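Local atomic coordinates of racemase (Pseudovibrio sp. JE062, PDB entry 3MKC), a protein that is named a racemase and belongs to the enolase superfamily, combining an N-terminal alpha+beta capping domain with a C-terminal domain of the TIM-barrel kind. Residues 13-18 against 70-75; 175-180 against 236-241; 193-198 against 206-211; 261-266 against 273-278; 299-304 against 309-314. All coordinates share one frame; numbering follows the deposited sequence.

Interaction 1: residues 13-18 against 70-75; sequences KSIEFI and NITEKA
Asn-70 OD1 is gripped twice by Thr-72, the same residue that presses its methyl group on Ile-15 of the facing strand. The hydroxyl Thr-72 OG1 donates to Asn-70 OD1 at 2.7 Å and the backbone Thr-72 N does so at 2.9 Å. The two donors come from opposite faces of the amide plane, each tilted 28° from it, which should hold the carbonyl group steady between them. A backbone bond from Ala-75 N to Thr-72 O follows directly after the turn. The threonine is thereby divided into a polar and an apolar half: with chi1 at 72°, OG1 sits between the backbone N and the carbonyl carbon and serves the turn, while CG2 is delivered to the strand.

There CG2 of Thr-72 rests on CG2 of Ile-15 at 3.7 Å, the two side chains running past each other in opposite senses. The other branch of Ile-15 reaches further, and its CD1 meets Ala-75 CB at 3.5 Å, closer than carbons usually pack. Thr-72 CG2 also approaches CE2 of the Phe-17 ring obliquely, at 4.0 Å. That ring is buried among Val-32, Ile-55 and Ile-110, whereas Asn-70 ND2 turns its hydrogens to the carbonyl groups of Ala-59 and Ile-61. The whole is an Asx turn whose threonine methyl, with the methyl of Ala-75 just beyond it, packs on the outer strand 12-22 of the three-stranded antiparallel sheet of the N-terminal domain of the mandelate racemase family.

Interaction 2: residues 175-180 against 236-241; sequences AVKVCV and FAEATL
Lys-177, Glu-238 and Phe-236 make up this contact between two strands that are not neighbours: strand 207-211 runs between 175-179 and 236-238, so long side chains must bridge the gap. Lys-177 sets out with CG anti to its backbone N (chi1 -177°) and bends at chi3, which swings its end toward the glutamate. NZ of Lys-177 forms a salt bridge with OE1 of Glu-238 at 2.7 Å, the oxygen accepting through its syn lone pair, on the side of OE2. That second oxygen, OE2 of Glu-238, lies 3.3 Å from the same NZ. The two side chains meet at about a right angle, the extended glutamate carrying its carboxylate across the lysine tip.

Phe-236 supplies the apolar support. Its CE1 lies 3.9 Å from CD of Lys-177, an oblique approach that places ring carbons beside CD of the lysine. Beyond the pair, Tyr-141 OH is a second partner of Lys-177 NZ, and Asp-211 brings another carboxylate close to Glu-238. All three residues of the contact are buried, so the pair is probably little screened by solvent, and a directional salt bridge with a tyrosine hydroxyl as second partner fixes where the lysine end sits.

Interaction 3: residues 193-198 against 206-211; sequences YYLREL and TDMMVD
Leu-195 and Val-210 face each other where helix 193-198 passes strand 207-211, the short axes approaching to 10.9 Å and running nearly antiparallel, at 152°. Their side chains reach out tip to tip: CD2 of Leu-195 stands 3.8 Å from CG1 of Val-210 and only slightly further from its CG2, so that one leucine methyl sits against both valine branches. Val-210 CG1 is anti to the backbone N (chi1 -174°), which places CG2 beside that N and lets both methyls address the helix.

Two residues earlier on the strand, Met-208, modelled as selenomethionine, sends out an extended chain that bends only at its last torsion. The bend lays its CE on the helix between two turns, 3.7 Å from the backbone O of Leu-195 and 4.1 Å from CB of Leu-198. Leu-195 CD2 is equally near that methyl, so the leucine touches both strand residues.

Leu-202, further along the helix, and Leu-234 also pack on Met-208, and Tyr-212 lies on Leu-195. Strand 175-179, helix 188-202 and strand 207-211 form a beta-alpha-beta unit, and the helix is held to its following strand here by apolar contacts, mostly methyl groups, with the selenomethionine methyl also against a backbone carbonyl: between these residues the grip is one of shape and dispersion, in a buried setting.

Interaction 4: residues 261-266 against 273-278; sequences CGAEMS and EEWITK
Gly-262 and Ala-263 lie against one face of Trp-275, joining strand 261-262 to helix 268-277 within a beta-alpha-beta unit that continues into strand 283-284. Gly-262 comes first. Having no side chain, it lets the indole settle directly on its backbone: its CA is 3.4 Å from CZ3 of Trp-275 and makes a CH-pi contact with the six-membered ring, 26° off the ring normal.

Ala-263 follows, and its backbone N hangs over the centre of the indole, 3.3 Å from CE2 of Trp-275. Its methyl then takes the other ring: CB of Ala-263 stands 3.7 Å from the centroid of the five-membered ring and only 11° from the normal, a second CH-pi contact. Backbone and methyl thus spread along the full length of the indole. His-243 and His-249 meet the same tryptophan edge-to-face, and Leu-284 packs beside it.

From Ala-263 the chain folds into a type I beta turn that closes at Ser-266, whose CB approaches NE1 of the indole obliquely. Ala-263 O accepts twice there, from Ser-266 N at 3.1 Å and from Ser-266 OG at 2.7 Å, the hydroxyl lying 17° from the carbonyl plane.

Interaction 5: residues 299-304 against 309-314; sequences RITEMA and VQVMPH
Helix-to-strand packing with a single backbone bond at its base joins Ala-304 to Val-309 and Val-311, inside the beta-alpha-beta unit formed by strand 283-284, helix 293-306 and strand 310-311. Because the connection is short, the chain has hardly left the helix before it returns, and the CA atoms of Ala-304 and Val-309 are 4.7 Å apart. Val-309 N donates to Ala-304 O at 2.9 Å with an angle of 160° at the hydrogen; the bond is fairly straight, although the donor stands well above the carbonyl plane, 48° out of it.

The methyl of Ala-304 is the centre of the apolar contact. Its CB lies 3.5 Å from CG2 of Val-311 and 3.9 Å from CB of Val-309, so a small residue allows the helix to come close to the strand. One turn earlier, OG1 of Thr-301 passes 3.8 Å from the same CG2 of Val-311. With OG1 beside its backbone N (chi1 -56°), the threonine spends its polarity elsewhere: the hydroxyl is hydrogen-bonded to Leu-297 O and to Tyr-328 OH.

Asn-334 bonds to Val-309 O, just before the strand, and to Val-311 N within it, Gln-310 pairs by its backbone with His-282 and with Leu-284 of strand 283-284, and helix 319-331 lays Tyr-328 against Val-311.

In the fold
Interaction 1 stands apart in the N-terminal domain, its centre 27 Å or more from the others and only partly buried, and it packs an Asx turn on side chains of the outer strand of a sheet. The other four are buried and belong to the barrel-like domain. Interactions 3, 4 and 5 each pin a helix to a strand of a beta-alpha-beta unit, by methyls, by an indole face, and by an alanine with a backbone bond. Interaction 2 instead links two strands either side of strand 207-211, and is the charged one. It meets interaction 3 through Glu-238 N and Val-210 O, while interactions 4 and 5 touch where Ile-276 and Glu-273 pack on Met-303.

Interaction 1: residues 13-18 against 70-75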
# COMPACT_ATOMS: atom_id res chain seq x y z
N LYS A 13 -8.75 -4.54 24.82
CA LYS A 13 -9.76 -5.46 25.34
C LYS A 13 -10.16 -6.51 24.31
O LYS A 13 -10.36 -7.68 24.64
CB LYS A 13 -11.00 -4.68 25.79
CG LYS A 13 -12.12 -5.56 26.32
CD LYS A 13 -13.30 -4.71 26.77
CE LYS A 13 -14.45 -5.55 27.27
NZ LYS A 13 -15.51 -4.67 27.84
N SER A 14 -10.28 -6.09 23.05
CA SER A 14 -10.67 -7.02 22.01
C SER A 14 -10.14 -6.64 20.63
O SER A 14 -9.78 -5.49 20.38
CB SER A 14 -12.19 -7.13 21.94
OG SER A 14 -12.77 -5.93 21.43
N ILE A 15 -10.09 -7.63 19.76
CA ILE A 15 -9.64 -7.43 18.39
C ILE A 15 -10.59 -8.22 17.52
O ILE A 15 -10.68 -9.45 17.62
CB ILE A 15 -8.19 -7.92 18.19
CG1 ILE A 15 -7.23 -7.07 19.04
CG2 ILE A 15 -7.81 -7.81 16.70
CD1 ILE A 15 -5.76 -7.41 18.85
N GLU A 16 -11.30 -7.50 16.66
CA GLU A 16 -12.28 -8.09 15.77
C GLU A 16 -11.92 -7.94 14.30
O GLU A 16 -11.58 -6.85 13.83
CB GLU A 16 -13.65 -7.46 16.05
CG GLU A 16 -14.73 -7.79 15.03
CD GLU A 16 -16.09 -7.25 15.43
OE1 GLU A 16 -16.17 -6.10 15.92
OE2 GLU A 16 -17.10 -7.97 15.25
N PHE A 17 -11.99 -9.05 13.58
CA PHE A 17 -11.71 -9.06 12.15
C PHE A 17 -13.08 -9.04 11.48
O PHE A 17 -13.88 -9.96 11.67
CB PHE A 17 -10.91 -10.31 11.78
CG PHE A 17 -9.41 -10.15 11.97
CD1 PHE A 17 -8.57 -10.00 10.88
CD2 PHE A 17 -8.86 -10.10 13.25
CE1 PHE A 17 -7.20 -9.81 11.05
CE2 PHE A 17 -7.49 -9.91 13.43
CZ PHE A 17 -6.66 -9.76 12.32
N ILE A 18 -13.33 -8.00 10.70
CA ILE A 18 -14.63 -7.84 10.06
C ILE A 18 -14.62 -7.93 8.54
O ILE A 18 -14.28 -6.96 7.86
CB ILE A 18 -15.25 -6.49 10.46
CG1 ILE A 18 -15.35 -6.41 11.98
CG2 ILE A 18 -16.61 -6.32 9.80
CD1 ILE A 18 -15.70 -5.04 12.51
N ASN A 70 -2.87 -17.94 18.28
CA ASN A 70 -3.87 -17.12 17.62
C ASN A 70 -3.21 -15.74 17.55
O ASN A 70 -2.58 -15.31 18.52
CB ASN A 70 -5.15 -17.07 18.46
CG ASN A 70 -6.18 -16.13 17.88
OD1 ASN A 70 -6.07 -14.92 18.02
ND2 ASN A 70 -7.18 -16.69 17.20
N ILE A 71 -3.33 -15.06 16.42
CA ILE A 71 -2.69 -13.76 16.22
C ILE A 71 -3.05 -12.67 17.24
O ILE A 71 -2.18 -11.93 17.70
CB ILE A 71 -2.97 -13.22 14.79
CG1 ILE A 71 -2.29 -11.86 14.57
CG2 ILE A 71 -4.46 -13.07 14.56
CD1 ILE A 71 -0.80 -11.91 14.61
N THR A 72 -4.32 -12.59 17.61
CA THR A 72 -4.76 -11.57 18.55
C THR A 72 -4.35 -11.82 19.99
O THR A 72 -4.25 -10.89 20.78
CB THR A 72 -6.29 -11.43 18.53
OG1 THR A 72 -6.87 -12.58 19.16
CG2 THR A 72 -6.80 -11.34 17.11
N GLU A 73 -4.12 -13.08 20.34
CA GLU A 73 -3.78 -13.44 21.71
C GLU A 73 -2.66 -12.62 22.35
O GLU A 73 -2.79 -12.17 23.48
CB GLU A 73 -3.43 -14.93 21.78
CG GLU A 73 -3.40 -15.49 23.19
CD GLU A 73 -3.07 -16.97 23.22
OE1 GLU A 73 -3.77 -17.75 22.55
OE2 GLU A 73 -2.09 -17.34 23.91
N LYS A 74 -1.57 -12.41 21.62
CA LYS A 74 -0.45 -11.66 22.19
C LYS A 74 -0.63 -10.15 22.23
O LYS A 74 0.24 -9.44 22.73
CB LYS A 74 0.84 -12.03 21.45
CG LYS A 74 1.23 -13.49 21.61
CD LYS A 74 1.58 -13.82 23.06
CE LYS A 74 1.83 -15.31 23.22
NZ LYS A 74 2.29 -15.67 24.59
N ALA A 75 -1.75 -9.66 21.71
CA ALA A 75 -2.05 -8.23 21.69
C ALA A 75 -3.04 -7.88 22.81
O ALA A 75 -2.93 -6.84 23.44
CB ALA A 75 -2.63 -7.84 20.34

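Interaction 2: residues 175-180 against 236-241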
# COMPACT_ATOMS: atom_id res chain seq x y z
N ALA A 175 1.68 13.13 -10.68
CA ALA A 175 2.11 11.88 -11.30
C ALA A 175 0.99 10.86 -11.37
O ALA A 175 0.13 10.81 -10.49
CB ALA A 175 3.30 11.30 -10.53
N VAL A 176 1.01 10.05 -12.42
CA VAL A 176 -0.01 9.02 -12.61
C VAL A 176 0.63 7.72 -13.08
O VAL A 176 1.70 7.72 -13.68
CB VAL A 176 -1.05 9.46 -13.67
CG1 VAL A 176 -1.77 10.72 -13.19
CG2 VAL A 176 -0.36 9.72 -15.00
N LYS A 177 -0.03 6.61 -12.79
CA LYS A 177 0.47 5.32 -13.22
C LYS A 177 -0.57 4.68 -14.13
O LYS A 177 -1.75 4.66 -13.81
CB LYS A 177 0.71 4.40 -12.02
CG LYS A 177 1.31 3.05 -12.42
CD LYS A 177 1.81 2.27 -11.21
CE LYS A 177 0.67 1.71 -10.37
NZ LYS A 177 1.18 0.97 -9.18
N VAL A 178 -0.12 4.18 -15.27
CA VAL A 178 -1.00 3.52 -16.22
C VAL A 178 -0.60 2.05 -16.22
O VAL A 178 0.45 1.70 -15.70
CB VAL A 178 -0.81 4.08 -17.64
CG1 VAL A 178 -1.16 5.57 -17.65
CG2 VAL A 178 0.62 3.87 -18.10
N CYS A 179 -1.45 1.19 -16.78
CA CYS A 179 -1.16 -0.23 -16.81
C CYS A 179 -1.32 -0.79 -18.21
O CYS A 179 -2.02 -0.21 -19.05
CB CYS A 179 -2.12 -1.01 -15.90
SG CYS A 179 -2.38 -0.30 -14.28
N VAL A 180 -0.67 -1.92 -18.46
CA VAL A 180 -0.79 -2.61 -19.74
C VAL A 180 -1.77 -3.73 -19.42
O VAL A 180 -1.47 -4.62 -18.63
CB VAL A 180 0.56 -3.23 -20.19
CG1 VAL A 180 0.36 -4.00 -21.49
CG2 VAL A 180 1.60 -2.15 -20.39
N PHE A 236 9.02 4.94 -13.56
CA PHE A 236 9.43 3.59 -13.23
C PHE A 236 8.72 2.49 -14.01
O PHE A 236 7.71 2.74 -14.68
CB PHE A 236 9.36 3.33 -11.71
CG PHE A 236 7.96 3.23 -11.12
CD1 PHE A 236 6.97 2.42 -11.69
CD2 PHE A 236 7.68 3.86 -9.91
CE1 PHE A 236 5.73 2.24 -11.05
CE2 PHE A 236 6.45 3.69 -9.25
CZ PHE A 236 5.47 2.87 -9.82
N ALA A 237 9.29 1.29 -13.94
CA ALA A 237 8.74 0.12 -14.61
C ALA A 237 8.37 -0.88 -13.52
O ALA A 237 9.24 -1.46 -12.87
CB ALA A 237 9.77 -0.47 -15.53
N GLU A 238 7.06 -1.06 -13.32
CA GLU A 238 6.53 -1.96 -12.30
C GLU A 238 6.06 -3.31 -12.83
O GLU A 238 5.54 -3.41 -13.94
CB GLU A 238 5.36 -1.27 -11.61
CG GLU A 238 4.58 -2.15 -10.65
CD GLU A 238 3.40 -1.40 -10.04
OE1 GLU A 238 3.51 -0.17 -9.87
OE2 GLU A 238 2.38 -2.05 -9.73
N ALA A 239 6.23 -4.35 -12.02
CA ALA A 239 5.80 -5.69 -12.38
C ALA A 239 6.23 -6.09 -13.79
O ALA A 239 5.41 -6.51 -14.61
CB ALA A 239 4.29 -5.79 -12.24
N THR A 240 7.52 -5.93 -14.07
CA THR A 240 8.06 -6.29 -15.37
C THR A 240 8.25 -7.80 -15.44
O THR A 240 7.75 -8.46 -16.34
CB THR A 240 9.41 -5.61 -15.61
OG1 THR A 240 10.28 -5.89 -14.51
CG2 THR A 240 9.24 -4.10 -15.74
N LEU A 241 8.98 -8.34 -14.47
CA LEU A 241 9.25 -9.77 -14.45
C LEU A 241 8.47 -10.45 -13.34
O LEU A 241 7.83 -9.79 -12.52
CB LEU A 241 10.75 -10.02 -14.27
CG LEU A 241 11.58 -9.55 -15.46
CD1 LEU A 241 13.07 -9.63 -15.14
CD2 LEU A 241 11.24 -10.41 -16.66

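Interaction 3: residues 193-198 against 206-211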
# COMPACT_ATOMS: atom_id res chain seq x y z
N TYR A 193 4.54 1.37 -28.41
CA TYR A 193 3.69 2.30 -29.14
C TYR A 193 2.67 2.88 -28.17
O TYR A 193 2.46 4.09 -28.09
CB TYR A 193 2.97 1.57 -30.28
CG TYR A 193 1.84 2.37 -30.88
CD1 TYR A 193 2.08 3.48 -31.67
CD2 TYR A 193 0.51 2.03 -30.61
CE1 TYR A 193 1.04 4.25 -32.18
CE2 TYR A 193 -0.54 2.79 -31.12
CZ TYR A 193 -0.27 3.90 -31.90
OH TYR A 193 -1.30 4.66 -32.39
N TYR A 194 2.03 1.97 -27.44
CA TYR A 194 1.01 2.30 -26.45
C TYR A 194 1.49 3.36 -25.46
O TYR A 194 0.85 4.40 -25.28
CB TYR A 194 0.64 1.02 -25.71
CG TYR A 194 -0.30 1.16 -24.54
CD1 TYR A 194 -1.61 1.58 -24.73
CD2 TYR A 194 0.10 0.79 -23.26
CE1 TYR A 194 -2.51 1.64 -23.66
CE2 TYR A 194 -0.79 0.84 -22.19
CZ TYR A 194 -2.09 1.26 -22.39
OH TYR A 194 -2.96 1.29 -21.34
N LEU A 195 2.61 3.09 -24.81
CA LEU A 195 3.15 4.01 -23.83
C LEU A 195 3.55 5.33 -24.47
O LEU A 195 3.49 6.38 -23.83
CB LEU A 195 4.35 3.37 -23.13
CG LEU A 195 3.99 2.08 -22.37
CD1 LEU A 195 5.24 1.51 -21.70
CD2 LEU A 195 2.93 2.38 -21.32
N ARG A 196 3.95 5.29 -25.73
CA ARG A 196 4.33 6.52 -26.42
C ARG A 196 3.10 7.38 -26.64
O ARG A 196 3.16 8.61 -26.55
CB ARG A 196 5.01 6.20 -27.75
CG ARG A 196 6.45 5.78 -27.60
CD ARG A 196 7.05 5.31 -28.92
NE ARG A 196 8.48 5.05 -28.76
CZ ARG A 196 9.36 5.98 -28.41
NH1 ARG A 196 8.95 7.22 -28.21
NH2 ARG A 196 10.64 5.67 -28.26
N GLU A 197 1.98 6.73 -26.93
CA GLU A 197 0.74 7.46 -27.17
C GLU A 197 0.20 8.06 -25.88
O GLU A 197 -0.27 9.20 -25.87
CB GLU A 197 -0.32 6.55 -27.80
CG GLU A 197 0.07 6.05 -29.18
CD GLU A 197 0.37 7.18 -30.14
OE1 GLU A 197 -0.56 7.94 -30.47
OE2 GLU A 197 1.54 7.31 -30.56
N LEU A 198 0.27 7.30 -24.80
CA LEU A 198 -0.22 7.79 -23.52
C LEU A 198 0.64 8.95 -23.02
O LEU A 198 0.12 9.92 -22.47
CB LEU A 198 -0.22 6.66 -22.48
CG LEU A 198 -1.17 5.50 -22.79
CD1 LEU A 198 -1.18 4.52 -21.63
CD2 LEU A 198 -2.58 6.04 -23.02
N THR A 206 3.98 15.98 -16.30
CA THR A 206 3.48 15.08 -15.28
C THR A 206 4.27 13.77 -15.31
O THR A 206 4.43 13.18 -16.37
CB THR A 206 1.99 14.76 -15.51
OG1 THR A 206 1.27 15.99 -15.66
CG2 THR A 206 1.42 13.98 -14.34
N ASP A 207 4.75 13.32 -14.16
CA ASP A 207 5.48 12.06 -14.12
C ASP A 207 4.55 10.91 -14.47
O ASP A 207 3.38 10.92 -14.08
CB ASP A 207 6.09 11.83 -12.75
CG ASP A 207 7.48 12.42 -12.62
OD1 ASP A 207 8.31 12.14 -13.50
OD2 ASP A 207 7.73 13.15 -11.64
N MSE A 208 5.07 9.92 -15.18
CA MSE A 208 4.27 8.77 -15.59
C MSE A 208 4.93 7.46 -15.25
O MSE A 208 6.05 7.18 -15.70
CB MSE A 208 4.01 8.82 -17.09
CG MSE A 208 3.08 7.72 -17.60
SE MSE A 208 2.60 8.00 -19.45
CE MSE A 208 3.11 6.32 -20.20
N MSE A 209 4.24 6.65 -14.45
CA MSE A 209 4.72 5.33 -14.04
C MSE A 209 3.98 4.28 -14.86
O MSE A 209 2.90 4.55 -15.39
CB MSE A 209 4.45 5.10 -12.56
CG MSE A 209 5.27 6.00 -11.63
SE MSE A 209 4.65 7.82 -11.44
CE MSE A 209 5.05 8.03 -9.59
N VAL A 210 4.55 3.09 -14.96
CA VAL A 210 3.91 2.02 -15.73
C VAL A 210 3.92 0.68 -15.01
O VAL A 210 4.95 0.24 -14.50
CB VAL A 210 4.60 1.84 -17.10
CG1 VAL A 210 3.83 0.82 -17.94
CG2 VAL A 210 4.68 3.18 -17.83
N ASP A 211 2.75 0.04 -14.99
CA ASP A 211 2.56 -1.27 -14.37
C ASP A 211 2.37 -2.25 -15.51
O ASP A 211 1.35 -2.20 -16.21
CB ASP A 211 1.32 -1.25 -13.47
CG ASP A 211 1.00 -2.61 -12.85
OD1 ASP A 211 1.74 -3.58 -13.10
OD2 ASP A 211 0.00 -2.70 -12.11

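Interaction 4: residues 261-266 against 273-278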
# COMPACT_ATOMS: atom_id res chain seq x y z
N CYS A 261 11.03 -1.54 -10.23
CA CYS A 261 10.35 -1.72 -8.96
C CYS A 261 10.25 -3.20 -8.63
O CYS A 261 10.40 -4.05 -9.49
CB CYS A 261 8.92 -1.19 -9.01
SG CYS A 261 8.76 0.48 -9.66
N GLY A 262 9.95 -3.48 -7.37
CA GLY A 262 9.76 -4.85 -6.95
C GLY A 262 9.10 -4.90 -5.58
O GLY A 262 8.85 -3.86 -4.96
N ALA A 263 8.76 -6.12 -5.15
CA ALA A 263 8.18 -6.36 -3.83
C ALA A 263 6.70 -6.06 -3.61
O ALA A 263 6.23 -6.10 -2.48
CB ALA A 263 9.01 -5.65 -2.78
N GLU A 264 5.97 -5.77 -4.67
CA GLU A 264 4.54 -5.48 -4.55
C GLU A 264 3.79 -6.52 -3.72
O GLU A 264 2.96 -6.17 -2.89
CB GLU A 264 3.88 -5.40 -5.93
CG GLU A 264 2.36 -5.57 -5.88
CD GLU A 264 1.68 -5.40 -7.22
OE1 GLU A 264 2.09 -6.06 -8.20
OE2 GLU A 264 0.71 -4.61 -7.29
N MSE A 265 4.08 -7.80 -3.94
CA MSE A 265 3.36 -8.87 -3.23
C MSE A 265 4.10 -9.48 -2.05
O MSE A 265 3.62 -10.44 -1.43
CB MSE A 265 2.99 -9.99 -4.21
CG MSE A 265 2.20 -9.52 -5.44
SE MSE A 265 1.61 -10.97 -6.54
CE MSE A 265 3.11 -11.13 -7.70
N SER A 266 5.27 -8.94 -1.74
CA SER A 266 6.11 -9.46 -0.65
C SER A 266 5.58 -9.16 0.75
O SER A 266 4.63 -8.40 0.93
CB SER A 266 7.49 -8.84 -0.76
OG SER A 266 7.42 -7.46 -0.46
N GLU A 273 14.62 -6.91 2.08
CA GLU A 273 16.07 -6.83 2.05
C GLU A 273 16.62 -7.61 0.86
O GLU A 273 17.56 -7.16 0.21
CB GLU A 273 16.67 -7.39 3.35
CG GLU A 273 18.19 -7.34 3.42
CD GLU A 273 18.85 -8.50 2.70
OE1 GLU A 273 18.39 -9.64 2.87
OE2 GLU A 273 19.85 -8.27 1.97
N GLU A 274 16.03 -8.76 0.56
CA GLU A 274 16.50 -9.56 -0.57
C GLU A 274 16.21 -8.82 -1.88
O GLU A 274 17.00 -8.86 -2.82
CB GLU A 274 15.82 -10.94 -0.56
CG GLU A 274 16.27 -11.86 -1.69
CD GLU A 274 15.65 -13.25 -1.62
OE1 GLU A 274 14.52 -13.38 -1.10
OE2 GLU A 274 16.28 -14.21 -2.11
N TRP A 275 15.08 -8.12 -1.95
CA TRP A 275 14.79 -7.36 -3.15
C TRP A 275 15.84 -6.27 -3.34
O TRP A 275 16.25 -5.97 -4.45
CB TRP A 275 13.42 -6.69 -3.07
CG TRP A 275 12.31 -7.58 -3.49
CD1 TRP A 275 11.52 -8.35 -2.67
CD2 TRP A 275 11.85 -7.81 -4.82
NE1 TRP A 275 10.60 -9.03 -3.43
CE2 TRP A 275 10.78 -8.72 -4.75
CE3 TRP A 275 12.25 -7.33 -6.08
CZ2 TRP A 275 10.09 -9.16 -5.88
CZ3 TRP A 275 11.56 -7.77 -7.22
CH2 TRP A 275 10.49 -8.68 -7.11
N ILE A 276 16.28 -5.68 -2.24
CA ILE A 276 17.29 -4.63 -2.32
C ILE A 276 18.66 -5.14 -2.77
O ILE A 276 19.22 -4.65 -3.75
CB ILE A 276 17.48 -3.91 -0.96
CG1 ILE A 276 16.25 -3.06 -0.64
CG2 ILE A 276 18.74 -3.05 -0.99
CD1 ILE A 276 16.31 -2.43 0.74
N THR A 277 19.19 -6.12 -2.06
CA THR A 277 20.52 -6.63 -2.38
C THR A 277 20.63 -7.58 -3.56
O THR A 277 21.59 -7.51 -4.32
CB THR A 277 21.16 -7.32 -1.16
OG1 THR A 277 20.40 -8.49 -0.82
CG2 THR A 277 21.18 -6.38 0.03
N LYS A 278 19.65 -8.47 -3.73
CA LYS A 278 19.70 -9.42 -4.84
C LYS A 278 18.96 -8.89 -6.06
O LYS A 278 19.42 -9.06 -7.20
CB LYS A 278 19.08 -10.76 -4.42
CG LYS A 278 19.28 -11.87 -5.45
CD LYS A 278 18.40 -13.08 -5.17
CE LYS A 278 19.22 -14.35 -4.99
NZ LYS A 278 19.99 -14.36 -3.71

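Interaction 5: residues 299-304 against 309-314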
# COMPACT_ATOMS: atom_id res chain seq x y z
N ARG A 299 10.66 0.10 9.18
CA ARG A 299 11.95 -0.58 9.16
C ARG A 299 12.43 -0.75 7.73
O ARG A 299 13.61 -0.56 7.42
CB ARG A 299 11.86 -1.94 9.85
CG ARG A 299 11.88 -1.84 11.36
CD ARG A 299 11.98 -3.19 12.02
NE ARG A 299 10.74 -3.94 11.95
CZ ARG A 299 9.95 -4.17 13.00
NH1 ARG A 299 10.27 -3.71 14.19
NH2 ARG A 299 8.84 -4.90 12.86
N ILE A 300 11.50 -1.11 6.86
CA ILE A 300 11.80 -1.32 5.46
C ILE A 300 12.30 -0.04 4.80
O ILE A 300 13.25 -0.06 4.03
CB ILE A 300 10.55 -1.80 4.71
CG1 ILE A 300 10.21 -3.22 5.18
CG2 ILE A 300 10.77 -1.72 3.20
CD1 ILE A 300 8.90 -3.75 4.62
N THR A 301 11.66 1.08 5.11
CA THR A 301 12.05 2.34 4.49
C THR A 301 13.40 2.88 4.98
O THR A 301 14.17 3.42 4.19
CB THR A 301 10.97 3.41 4.69
OG1 THR A 301 9.72 2.92 4.18
CG2 THR A 301 11.33 4.69 3.94
N GLU A 302 13.68 2.74 6.27
CA GLU A 302 14.94 3.24 6.79
C GLU A 302 16.07 2.42 6.20
O GLU A 302 17.14 2.95 5.93
CB GLU A 302 14.95 3.20 8.33
CG GLU A 302 13.88 4.11 8.94
CD GLU A 302 14.03 4.34 10.44
OE1 GLU A 302 14.59 3.47 11.15
OE2 GLU A 302 13.56 5.39 10.92
N MSE A 303 15.82 1.13 5.99
CA MSE A 303 16.82 0.25 5.39
C MSE A 303 16.99 0.66 3.93
O MSE A 303 18.10 0.71 3.39
CB MSE A 303 16.36 -1.22 5.46
CG MSE A 303 17.18 -2.20 4.59
SE MSE A 303 16.73 -4.07 4.73
CE MSE A 303 14.92 -3.93 4.21
N ALA A 304 15.86 0.94 3.29
CA ALA A 304 15.86 1.34 1.89
C ALA A 304 16.66 2.63 1.70
O ALA A 304 17.52 2.72 0.83
CB ALA A 304 14.43 1.54 1.41
N VAL A 309 17.33 3.27 -2.01
CA VAL A 309 16.15 2.67 -2.59
C VAL A 309 14.91 3.42 -2.12
O VAL A 309 14.73 3.65 -0.92
CB VAL A 309 16.04 1.19 -2.17
CG1 VAL A 309 14.70 0.60 -2.59
CG2 VAL A 309 17.19 0.40 -2.80
N GLN A 310 14.05 3.81 -3.06
CA GLN A 310 12.82 4.52 -2.73
C GLN A 310 11.75 3.53 -2.33
O GLN A 310 11.78 2.37 -2.73
CB GLN A 310 12.31 5.30 -3.94
CG GLN A 310 13.29 6.30 -4.51
CD GLN A 310 12.62 7.23 -5.51
OE1 GLN A 310 11.68 6.84 -6.21
NE2 GLN A 310 13.11 8.46 -5.59
N VAL A 311 10.78 4.00 -1.54
CA VAL A 311 9.67 3.16 -1.16
C VAL A 311 8.37 3.90 -1.43
O VAL A 311 8.20 5.04 -1.01
CB VAL A 311 9.70 2.79 0.33
CG1 VAL A 311 8.50 1.89 0.67
CG2 VAL A 311 11.00 2.06 0.66
N MSE A 312 7.50 3.25 -2.19
CA MSE A 312 6.18 3.79 -2.51
C MSE A 312 5.30 2.58 -2.27
O MSE A 312 5.09 1.77 -3.18
CB MSE A 312 6.10 4.23 -3.97
CG MSE A 312 6.90 5.48 -4.29
SE MSE A 312 6.52 6.20 -6.02
CE MSE A 312 7.86 7.54 -6.03
N PRO A 313 4.80 2.42 -1.04
CA PRO A 313 3.96 1.27 -0.71
C PRO A 313 2.75 1.08 -1.60
O PRO A 313 2.03 2.03 -1.90
CB PRO A 313 3.57 1.54 0.74
CG PRO A 313 4.71 2.36 1.27
CD PRO A 313 4.95 3.31 0.12
N HIS A 314 2.54 -0.16 -2.02
CA HIS A 314 1.39 -0.48 -2.86
C HIS A 314 0.16 -0.11 -2.04
O HIS A 314 0.10 -0.39 -0.84
CB HIS A 314 1.37 -1.97 -3.17
CG HIS A 314 0.13 -2.43 -3.87
ND1 HIS A 314 -0.18 -2.05 -5.16
CD2 HIS A 314 -0.87 -3.24 -3.46
CE1 HIS A 314 -1.33 -2.61 -5.52
NE2 HIS A 314 -1.77 -3.34 -4.50